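Local coordinates for protein protease (Penicillium cyclopium, PDB 5Z6O) that cleaves proteins as a subtilisin-like serine endopeptidase of the peptidase S8 family, using a charge relay system, at residues V41-D46 with K98-D103. Sequence-based numbering, arbitrary orientation.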
loop_
_atom_site.group_PDB
_atom_site.type_symbol
_atom_site.label_atom_id
_atom_site.label_comp_id
_atom_site.label_asym_id
_atom_site.label_seq_id
_atom_site.Cartn_x
_atom_site.Cartn_y
_atom_site.Cartn_z
ATOM N N VAL A 41 0.462 -6.730 5.542
ATOM C CA VAL A 41 0.692 -6.876 6.979
ATOM C C VAL A 41 -0.433 -6.126 7.684
ATOM O O VAL A 41 -0.396 -4.890 7.800
ATOM C CB VAL A 41 2.074 -6.333 7.371
ATOM C CG1 VAL A 41 2.304 -6.447 8.866
ATOM C CG2 VAL A 41 3.196 -7.065 6.602
ATOM N N ASP A 42 -1.460 -6.847 8.143
ATOM C CA ASP A 42 -2.721 -6.195 8.480
ATOM C C ASP A 42 -3.602 -7.152 9.282
ATOM O O ASP A 42 -3.076 -8.018 9.994
ATOM C CB ASP A 42 -3.403 -5.734 7.182
ATOM C CG ASP A 42 -4.262 -4.519 7.360
ATOM O OD1 ASP A 42 -5.185 -4.560 8.205
ATOM O OD2 ASP A 42 -4.029 -3.532 6.619
ATOM N N THR A 43 -4.929 -7.021 9.162
ATOM C CA THR A 43 -5.860 -7.885 9.879
ATOM C C THR A 43 -6.098 -9.252 9.221
ATOM O O THR A 43 -6.992 -9.987 9.672
ATOM C CB THR A 43 -7.203 -7.184 10.055
ATOM O OG1 THR A 43 -7.840 -6.967 8.789
ATOM C CG2 THR A 43 -7.037 -5.845 10.749
ATOM N N GLY A 44 -5.348 -9.616 8.189
ATOM C CA GLY A 44 -5.655 -10.795 7.403
ATOM C C GLY A 44 -6.388 -10.449 6.121
ATOM O O GLY A 44 -6.813 -9.324 5.892
ATOM N N ILE A 45 -6.512 -11.448 5.247
ATOM C CA ILE A 45 -7.142 -11.264 3.943
ATOM C C ILE A 45 -8.150 -12.374 3.724
ATOM O O ILE A 45 -7.845 -13.547 3.977
ATOM C CB ILE A 45 -6.111 -11.304 2.807
ATOM C CG1 ILE A 45 -5.061 -10.222 2.971
ATOM C CG2 ILE A 45 -6.807 -11.167 1.440
ATOM C CD1 ILE A 45 -3.899 -10.436 1.992
ATOM N N ASP A 46 -9.321 -12.014 3.206
ATOM C CA ASP A 46 -10.301 -13.017 2.746
ATOM C C ASP A 46 -9.798 -13.527 1.409
ATOM O O ASP A 46 -10.174 -13.023 0.348
ATOM C CB ASP A 46 -11.686 -12.395 2.643
ATOM C CG ASP A 46 -12.739 -13.362 2.121
ATOM O OD1 ASP A 46 -12.448 -14.551 1.969
ATOM O OD2 ASP A 46 -13.851 -12.904 1.838
ATOM N N LYS A 98 -1.213 -11.851 8.935
ATOM C CA LYS A 98 -2.186 -11.339 9.892
ATOM C C LYS A 98 -1.473 -11.044 11.209
ATOM O O LYS A 98 -0.951 -11.969 11.857
ATOM C CB LYS A 98 -3.312 -12.341 10.122
ATOM C CG LYS A 98 -4.300 -11.846 11.162
ATOM C CD LYS A 98 -5.594 -12.711 11.203
ATOM C CE LYS A 98 -6.320 -12.418 12.478
ATOM N NZ LYS A 98 -7.634 -13.148 12.445
ATOM N N VAL A 99 -1.451 -9.763 11.613
ATOM C CA VAL A 99 -0.726 -9.348 12.822
ATOM C C VAL A 99 -1.643 -8.558 13.747
ATOM O O VAL A 99 -1.260 -8.211 14.873
ATOM C CB VAL A 99 0.521 -8.515 12.483
ATOM C CG1 VAL A 99 1.514 -9.290 11.599
ATOM C CG2 VAL A 99 0.103 -7.189 11.824
ATOM N N LEU A 100 -2.849 -8.249 13.277
ATOM C CA LEU A 100 -3.856 -7.538 14.052
ATOM C C LEU A 100 -5.118 -8.388 14.152
ATOM O O LEU A 100 -5.478 -9.088 13.204
ATOM C CB LEU A 100 -4.244 -6.216 13.394
ATOM C CG LEU A 100 -3.108 -5.292 12.938
ATOM C CD1 LEU A 100 -3.712 -4.131 12.144
ATOM C CD2 LEU A 100 -2.345 -4.802 14.144
ATOM N N GLY A 101 -5.818 -8.269 15.282
ATOM C CA GLY A 101 -7.010 -9.044 15.548
ATOM C C GLY A 101 -8.245 -8.449 14.902
ATOM O O GLY A 101 -8.195 -7.472 14.150
ATOM N N ALA A 102 -9.391 -9.063 15.207
ATOM C CA ALA A 102 -10.627 -8.610 14.576
ATOM C C ALA A 102 -10.982 -7.176 14.936
ATOM O O ALA A 102 -11.644 -6.495 14.142
ATOM C CB ALA A 102 -11.781 -9.546 14.925
ATOM N N ASP A 103 -10.513 -6.658 16.068
ATOM C CA ASP A 103 -10.796 -5.266 16.394
ATOM C C ASP A 103 -9.742 -4.291 15.865
ATOM O O ASP A 103 -9.811 -3.095 16.171
ATOM C CB ASP A 103 -10.961 -5.099 17.905
ATOM C CG ASP A 103 -9.694 -5.413 18.681
ATOM O OD1 ASP A 103 -8.681 -5.822 18.070
ATOM O OD2 ASP A 103 -9.714 -5.237 19.919
HETATM O O HOH W 1 -8.803 -10.167 11.716
#
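V41 meets V99 at the C-terminal ends of the neighbouring parallel strands 37-42 and 93-98: CG1 of V41, swung anti to its own nitrogen (chi1 178°), lies 3.8 Å from V99 CG2. One residue on, D42 pairs with K98 in parallel register, and its carbonyl oxygen is gripped twice. V99 N points almost straight down the carbonyl bond to D42 O at 2.9 Å, while L100 N approaches D42 O at 3.3 Å from well above the carbonyl plane. The carboxylate of D42, which, as in its close relatives, forms the charge relay system with H73 and S228, accepts T43 N on the anti lone pair of OD1 at 2.7 Å. T43 then lays CG2 against L100 CB at 3.9 Å, and its OG1 turns to D69 and G74. The extended K98 side chain runs alongside the T43 carbonyl, CD 3.4 Å from T43 O; a water bonds to that oxygen and only weakly to K98 NZ, which forms a salt bridge with D64 and hydrogen bonds with the backbone oxygens of D66 and T68. G44 borders the aliphatic start of this lysine. The chemistry exemplifies second-shell positioning: two backbone donors, one long and off-plane, hold the D42 carbonyl and OD1 is tied to the next N-H, which probably limits carboxylate rotation beside H73, while the loop after strand 93-98, supplying both donors, also brings L100 to the phenylmethanesulfonic acid pocket.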